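Local coordinates for protein tapirin (Caldicellulosiruptor hydrothermalis, PDB 6N2C) that probably binds cellulose through a zinc-containing beta-helical C-terminal domain, and so may help this thermophilic bacterium adhere to plant material, at residues N264-E269 with S281-D286; D286-N291 with N306-N311; H509-I514 with H530-L535. All coordinates share one frame; numbering follows the deposited sequence. Where two conformers were deposited one is given.

Contact 1. Residues N264-E269 with S281-D286; sequences NNNRLE and SLSGKD
Asn266 and Asp286 extend alongside one another, and a single carboxylate oxygen joins them. Asp286 OD1 receives the backbone hydrogen of Asn266 N almost head-on, at 2.8 Å. The same OD1 takes Asn266 ND2, also at 2.8 Å, on its syn side and 31° out of the carboxylate plane. Asp286 CG stands beside its own backbone N (chi1 -70°), which lets one carboxylate oxygen face Asn266 while the other turns back into its own loop. There Asp286 OD2 accepts from Ser283 N and, more tightly, from Ser283 OG at 2.5 Å. That hydroxyl in turn accepts from Asn264 N at 3.1 Å, so the two loops are tied at a second point. Gly284 sits between these residues with a positive phi, where a CB would be jammed against the preceding carbonyl.

The solvent side is looser. Asn265 and Lys285, both in the left-handed helical region, lie alongside each other, and Asn265 OD1 comes no closer to the lysine side chain than 3.7 Å, at Lys285 CB. The lysine chain then bends and leads its ammonium away. Asn265 N makes a weak bond to Gly284 O, and water 1 bridges Asn266 O and Lys285 O.

With an alanine in place of Asp286, Asn266 N and ND2 would probably lose their shared acceptor, and Ser283 N and its hydroxyl would lose theirs. Asn266 repeats the theme one coil back, its OD1 bonded to Asn245 N, so the Asn266 and Asp286 side chains each bind a backbone N-H of the preceding coil of the beta-helix. Four donors on one buried carboxylate imply a rigidly held group, whose negative charge they are likely to stabilise.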
# COMPACT_ATOMS: atom_id res chain seq x y z
N ASN A 264 2.16 13.12 9.35
CA ASN A 264 0.83 13.46 9.13
C ASN A 264 0.53 14.01 7.73
O ASN A 264 1.45 14.33 6.94
CB ASN A 264 0.31 14.52 10.17
CG ASN A 264 0.24 13.98 11.64
OD1 ASN A 264 0.63 12.85 12.01
ND2 ASN A 264 -0.30 14.80 12.43
N ASN A 265 -0.74 14.18 7.47
CA ASN A 265 -1.28 14.79 6.27
C ASN A 265 -0.92 14.01 4.94
O ASN A 265 -0.95 14.61 3.90
CB ASN A 265 -0.81 16.22 6.13
CG ASN A 265 -1.35 17.11 7.25
OD1 ASN A 265 -2.55 17.20 7.38
ND2 ASN A 265 -0.47 17.71 8.05
N ASN A 266 -0.70 12.72 5.05
CA ASN A 266 -0.37 11.91 3.86
C ASN A 266 -1.65 11.37 3.29
O ASN A 266 -2.64 11.16 4.03
CB ASN A 266 0.51 10.80 4.27
CG ASN A 266 1.82 11.25 4.91
OD1 ASN A 266 2.71 11.75 4.24
ND2 ASN A 266 1.94 11.03 6.20
N ARG A 267 -1.59 10.96 1.99
CA ARG A 267 -2.74 10.35 1.35
C ARG A 267 -2.20 9.24 0.43
O ARG A 267 -1.22 9.48 -0.28
CB ARG A 267 -3.46 11.37 0.51
CG ARG A 267 -4.74 10.83 -0.12
CD ARG A 267 -5.60 11.93 -0.82
NE ARG A 267 -6.85 11.43 -1.35
CZ ARG A 267 -7.06 10.88 -2.56
NH1 ARG A 267 -6.11 10.77 -3.52
NH2 ARG A 267 -8.29 10.43 -2.85
N LEU A 268 -2.82 8.10 0.53
CA LEU A 268 -2.53 6.94 -0.36
C LEU A 268 -3.83 6.55 -1.01
O LEU A 268 -4.75 6.08 -0.33
CB LEU A 268 -2.01 5.79 0.46
CG LEU A 268 -1.60 4.48 -0.24
CD1 LEU A 268 -0.72 4.80 -1.41
CD2 LEU A 268 -0.94 3.56 0.75
N GLU A 269 -3.87 6.64 -2.34
CA GLU A 269 -4.99 6.24 -3.14
C GLU A 269 -4.57 4.99 -3.95
O GLU A 269 -3.59 5.08 -4.69
CB GLU A 269 -5.37 7.34 -4.07
CG GLU A 269 -6.57 7.00 -4.98
CD GLU A 269 -6.92 8.15 -5.97
OE1 GLU A 269 -6.60 9.37 -5.64
OE2 GLU A 269 -7.38 7.77 -7.14
N SER A 281 0.62 1.36 9.04
CA SER A 281 0.47 2.17 10.27
C SER A 281 0.28 3.64 10.03
O SER A 281 1.20 4.28 9.46
CB SER A 281 1.69 1.89 11.17
OG SER A 281 1.63 2.78 12.32
N LEU A 282 -0.89 4.21 10.46
CA LEU A 282 -1.19 5.61 10.23
C LEU A 282 -0.59 6.52 11.37
O LEU A 282 -0.30 6.00 12.48
CB LEU A 282 -2.68 5.90 10.01
CG LEU A 282 -3.14 5.48 8.59
CD1 LEU A 282 -3.15 3.95 8.39
CD2 LEU A 282 -4.53 6.01 8.43
N SER A 283 -0.32 7.75 11.05
CA SER A 283 0.32 8.72 11.97
C SER A 283 -0.59 9.78 12.56
O SER A 283 -0.23 10.39 13.58
CB SER A 283 1.57 9.42 11.35
OG SER A 283 1.25 10.32 10.30
N GLY A 284 -1.71 10.07 11.90
CA GLY A 284 -2.61 11.17 12.16
C GLY A 284 -2.84 12.07 10.96
O GLY A 284 -1.90 12.28 10.16
N LYS A 285 -4.09 12.46 10.73
CA LYS A 285 -4.46 13.24 9.58
C LYS A 285 -3.96 12.52 8.26
O LYS A 285 -3.66 13.16 7.28
CB LYS A 285 -3.91 14.65 9.61
CG LYS A 285 -4.50 15.48 10.74
CD LYS A 285 -5.68 16.21 10.16
CE LYS A 285 -5.29 17.65 10.02
NZ LYS A 285 -5.67 18.41 11.23
N ASP A 286 -3.97 11.20 8.30
CA ASP A 286 -3.54 10.40 7.13
C ASP A 286 -4.79 9.72 6.53
O ASP A 286 -5.70 9.30 7.27
CB ASP A 286 -2.51 9.38 7.54
CG ASP A 286 -1.20 9.99 7.92
OD1 ASP A 286 -0.71 10.93 7.23
OD2 ASP A 286 -0.54 9.39 8.81
O HOH W 1 -4.39 13.37 4.48

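Contact 2. Residues D286-N291 with N306-N311; sequences DEIVAN and NLVTIN
The Asp286 carboxylate and the Asn306 amide are neighbours that extend in one direction, their planes 27° apart. They do not pair with each other: the carboxylate is taken up by Ser283 of its own loop and by Asn266, Asn306 OD1 instead accepts from Asp286 N at 3.0 Å, and Asn306 ND2 turns to Asn302 O within its own loop. At the far end the Asn311 amide leans over a carbonyl, its ND2 reaching Ala290 O at 3.2 Å from 52° above the carbonyl plane. Ala290 O also accepts from Asn311 N, and the methyl Val289 CG1 lies 3.9 Å from Asn311 ND2.

Between these ends strands 287-290 and 307-310 run in parallel register, their axes 4.7 Å apart, with backbone bonds alternating from Leu307 N to Ala290 N. Glu287, Leu307, Val289 and Thr309 share the outer face, where water 2 donates to Glu287 OE2 and Ile288 O and accepts from Thr309 OG1 at 2.6 Å. On the buried face Ile288 CB meets Val308 CG2 at 4.2 Å, with Ala290 and Ile310 next in register.

These are consecutive coils of the beta-helix: strand 267-270 flanks the first, strand 326-328 the second, and Ile300 of strand 297-300 meets Val308 inside.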
# COMPACT_ATOMS: atom_id res chain seq x y z
N ASP A 286 -3.97 11.20 8.30
CA ASP A 286 -3.54 10.40 7.13
C ASP A 286 -4.79 9.72 6.53
O ASP A 286 -5.70 9.30 7.27
CB ASP A 286 -2.51 9.38 7.54
CG ASP A 286 -1.20 9.99 7.92
OD1 ASP A 286 -0.71 10.93 7.23
OD2 ASP A 286 -0.54 9.39 8.81
N GLU A 287 -4.77 9.58 5.19
CA GLU A 287 -5.89 8.96 4.50
C GLU A 287 -5.43 7.86 3.60
O GLU A 287 -4.49 8.05 2.85
CB GLU A 287 -6.58 10.02 3.65
CG GLU A 287 -7.78 9.50 2.89
CD GLU A 287 -8.52 10.52 2.00
OE1 GLU A 287 -8.04 11.66 1.77
OE2 GLU A 287 -9.65 10.21 1.59
N ILE A 288 -6.15 6.74 3.62
CA ILE A 288 -5.96 5.64 2.64
C ILE A 288 -7.31 5.52 1.95
O ILE A 288 -8.35 5.39 2.62
CB ILE A 288 -5.61 4.38 3.33
CG1 ILE A 288 -4.21 4.52 3.95
CG2 ILE A 288 -5.55 3.23 2.29
CD1 ILE A 288 -3.70 3.27 4.52
N VAL A 289 -7.34 5.55 0.64
CA VAL A 289 -8.56 5.15 -0.08
C VAL A 289 -8.23 3.87 -0.88
O VAL A 289 -7.34 3.92 -1.71
CB VAL A 289 -8.93 6.22 -1.13
CG1 VAL A 289 -10.24 5.83 -1.86
CG2 VAL A 289 -9.10 7.60 -0.50
N ALA A 290 -8.80 2.73 -0.53
CA ALA A 290 -8.47 1.48 -1.16
C ALA A 290 -9.69 0.78 -1.72
O ALA A 290 -10.83 0.99 -1.32
CB ALA A 290 -7.81 0.58 -0.15
N ASN A 291 -9.44 -0.11 -2.67
CA ASN A 291 -10.45 -1.05 -3.14
C ASN A 291 -10.23 -2.36 -2.42
O ASN A 291 -10.92 -2.59 -1.43
CB ASN A 291 -10.40 -1.15 -4.68
CG ASN A 291 -10.89 0.13 -5.40
OD1 ASN A 291 -11.59 1.03 -4.85
ND2 ASN A 291 -10.48 0.23 -6.68
N ASN A 306 -7.68 10.56 11.05
CA ASN A 306 -7.29 9.61 9.96
C ASN A 306 -8.53 9.18 9.25
O ASN A 306 -9.69 9.25 9.76
CB ASN A 306 -6.59 8.42 10.54
CG ASN A 306 -5.32 8.75 11.22
OD1 ASN A 306 -4.35 9.27 10.57
ND2 ASN A 306 -5.19 8.32 12.49
N LEU A 307 -8.36 8.61 8.06
CA LEU A 307 -9.53 8.06 7.38
C LEU A 307 -9.04 6.91 6.49
O LEU A 307 -8.18 7.13 5.65
CB LEU A 307 -10.20 9.08 6.50
CG LEU A 307 -11.42 8.61 5.67
CD1 LEU A 307 -12.43 7.98 6.55
CD2 LEU A 307 -12.00 9.68 4.79
N VAL A 308 -9.48 5.71 6.77
CA VAL A 308 -9.23 4.55 5.91
C VAL A 308 -10.61 4.16 5.30
O VAL A 308 -11.52 3.74 6.01
CB VAL A 308 -8.63 3.36 6.63
CG1 VAL A 308 -8.51 2.21 5.63
CG2 VAL A 308 -7.25 3.73 7.19
N THR A 309 -10.78 4.38 3.97
CA THR A 309 -11.99 4.09 3.28
C THR A 309 -11.81 2.80 2.45
O THR A 309 -10.82 2.72 1.66
CB THR A 309 -12.34 5.26 2.35
OG1 THR A 309 -12.58 6.44 3.14
CG2 THR A 309 -13.57 4.96 1.61
N ILE A 310 -12.68 1.81 2.62
CA ILE A 310 -12.60 0.52 1.94
C ILE A 310 -13.76 0.38 0.96
O ILE A 310 -14.94 0.42 1.37
CB ILE A 310 -12.67 -0.66 2.94
CG1 ILE A 310 -11.58 -0.58 4.01
CG2 ILE A 310 -12.64 -2.05 2.25
CD1 ILE A 310 -10.16 -0.57 3.53
N ASN A 311 -13.43 0.27 -0.35
CA ASN A 311 -14.40 0.11 -1.42
C ASN A 311 -14.80 -1.36 -1.73
O ASN A 311 -15.96 -1.61 -2.13
CB ASN A 311 -13.93 0.89 -2.65
CG ASN A 311 -14.06 2.38 -2.44
OD1 ASN A 311 -15.17 2.88 -2.42
ND2 ASN A 311 -12.96 3.10 -2.43
O HOH W 2 -10.27 7.59 2.69

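Contact 3. Residues H509-I514 with H530-L535; sequences HSNVQI and HLDGVL. With ZN (zinc ion), chain C.
Asn511 and His530 cross at a slant; in the conformer modelled the asparagine amide lies over one face of the imidazole, towards its rim, the planes only 19° apart. His530 has CG anti to its backbone N (chi1 180°), and its NE2 binds the zinc ion at 1.9 Å. Asp532, two residues on, brings OD1 to the zinc at 2.0 Å, and Glu551 is the third protein ligand.

The other carboxylate oxygen serves segment 509-514 through water. Asp532 OD2 accepts from water 3, which donates weakly to Asn511 O, and from water 4, held at 3.1 Å by Gln513 NE2. Gln513 crosses Asp532 with amide and carboxylate planes 76° apart, and Gln513 CG packs on Asp532 CB at 4.1 Å.

Further along, the backbones join: Ile514 N bonds to Asp532 O at 2.9 Å, and Val534 N to Ile514 O at 3.2 Å. Gly533 is forced at the corner, where a CB would clash with Ile514 O and jam against the preceding carbonyl.

Strand 530-532 lies beside strand 548-552, which carries Glu551; strand 534-537 lies beside strand 513-518, with 483-488 beyond. Helix 494-500 covers the buried side, touching Ile514 through Ile499 and Leu531 through Phe500.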
# COMPACT_ATOMS: atom_id res chain seq x y z
N HIS A 509 13.87 24.88 -20.88
CA HIS A 509 13.34 24.42 -22.17
C HIS A 509 14.31 23.48 -22.93
O HIS A 509 13.84 22.67 -23.70
CB HIS A 509 12.88 25.59 -23.05
CG HIS A 509 11.83 26.43 -22.41
ND1 HIS A 509 10.57 25.97 -22.14
CD2 HIS A 509 11.87 27.71 -21.94
CE1 HIS A 509 9.87 26.91 -21.53
NE2 HIS A 509 10.63 27.98 -21.41
N SER A 510 15.63 23.62 -22.72
CA SER A 510 16.67 22.75 -23.33
C SER A 510 17.01 21.43 -22.55
O SER A 510 18.08 20.82 -22.78
CB SER A 510 17.95 23.58 -23.63
OG SER A 510 18.57 24.08 -22.44
N ASN A 511 16.12 21.01 -21.65
CA ASN A 511 16.24 19.71 -20.98
C ASN A 511 16.26 18.52 -22.00
O ASN A 511 15.44 18.43 -22.91
CB ASN A 511 15.07 19.50 -20.00
CG ASN A 511 15.29 18.35 -19.03
OD1 ASN A 511 15.92 18.54 -18.00
ND2 ASN A 511 14.65 17.24 -19.25
N VAL A 512 17.24 17.64 -21.82
CA VAL A 512 17.31 16.41 -22.55
C VAL A 512 17.00 15.25 -21.63
O VAL A 512 17.25 15.28 -20.42
CB VAL A 512 18.68 16.19 -23.18
CG1 VAL A 512 18.99 17.39 -24.10
CG2 VAL A 512 19.80 16.00 -22.18
N GLN A 513 16.54 14.20 -22.25
CA GLN A 513 16.21 13.01 -21.52
C GLN A 513 17.43 12.29 -21.10
O GLN A 513 18.43 12.31 -21.76
CB GLN A 513 15.27 12.13 -22.31
CG GLN A 513 13.97 12.78 -22.88
CD GLN A 513 13.22 12.01 -23.91
OE1 GLN A 513 13.72 10.99 -24.43
NE2 GLN A 513 12.03 12.51 -24.32
N ILE A 514 17.29 11.56 -19.97
CA ILE A 514 18.42 10.88 -19.34
C ILE A 514 18.00 9.46 -19.05
O ILE A 514 17.02 9.24 -18.37
CB ILE A 514 18.86 11.60 -18.05
CG1 ILE A 514 19.37 13.03 -18.29
CG2 ILE A 514 19.91 10.80 -17.31
CD1 ILE A 514 20.62 13.05 -19.05
N HIS A 530 14.70 18.76 -12.97
CA HIS A 530 13.74 18.18 -13.90
C HIS A 530 14.45 17.05 -14.62
O HIS A 530 15.43 17.27 -15.33
CB HIS A 530 13.28 19.24 -14.92
CG HIS A 530 12.28 18.74 -15.94
ND1 HIS A 530 12.12 19.32 -17.18
CD2 HIS A 530 11.41 17.70 -15.90
CE1 HIS A 530 11.21 18.63 -17.86
NE2 HIS A 530 10.75 17.65 -17.09
N LEU A 531 13.93 15.85 -14.46
CA LEU A 531 14.47 14.67 -15.14
C LEU A 531 13.37 13.88 -15.83
O LEU A 531 12.44 13.36 -15.16
CB LEU A 531 15.21 13.76 -14.14
CG LEU A 531 16.59 14.20 -13.69
CD1 LEU A 531 17.00 13.46 -12.40
CD2 LEU A 531 17.60 13.90 -14.80
N ASP A 532 13.54 13.67 -17.15
CA ASP A 532 12.64 12.84 -17.93
C ASP A 532 13.47 11.66 -18.39
O ASP A 532 14.54 11.86 -18.98
CB ASP A 532 12.21 13.57 -19.21
CG ASP A 532 11.20 14.67 -18.95
OD1 ASP A 532 10.50 14.55 -17.94
OD2 ASP A 532 11.07 15.52 -19.77
N GLY A 533 12.99 10.47 -18.11
CA GLY A 533 13.70 9.29 -18.50
C GLY A 533 13.52 8.17 -17.53
O GLY A 533 12.37 7.90 -17.10
N VAL A 534 14.61 7.40 -17.32
CA VAL A 534 14.52 6.17 -16.55
C VAL A 534 15.84 6.11 -15.73
O VAL A 534 16.93 6.42 -16.24
CB VAL A 534 14.37 4.92 -17.49
CG1 VAL A 534 14.65 3.66 -16.86
CG2 VAL A 534 13.10 4.91 -18.31
N LEU A 535 15.74 5.65 -14.48
CA LEU A 535 16.91 5.40 -13.62
C LEU A 535 16.79 4.00 -13.04
O LEU A 535 15.79 3.72 -12.32
CB LEU A 535 17.01 6.43 -12.51
CG LEU A 535 17.10 7.89 -12.89
CD1 LEU A 535 16.96 8.79 -11.63
CD2 LEU A 535 18.29 8.27 -13.72
ZN ZN C . 9.52 16.23 -17.53
O HOH W 3 13.05 16.84 -21.25
O HOH W 4 10.91 14.80 -22.50

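In the fold
Contacts 1 and 2 are successive steps along the same face of the beta-helix: they share Asp286, and strands 267-270 and 287-290 are neighbours, probably bonded from Leu268 O to Val289 N. Contact 1 is mostly turn, held by side-chain hydrogen bonds to a buried carboxylate; contact 2 is mostly strand, held by regular backbone bonds over an apolar interior. All three are partly buried, but contact 3 lies at one end of the stack, its centre about 31 Å from that of contact 1, and touches this face through strand 530-532, the rest lying on another. There a carboxylate binds metal and water instead of backbone N-H groups, and the backbone pairing is a short parallel bridge, helped by water.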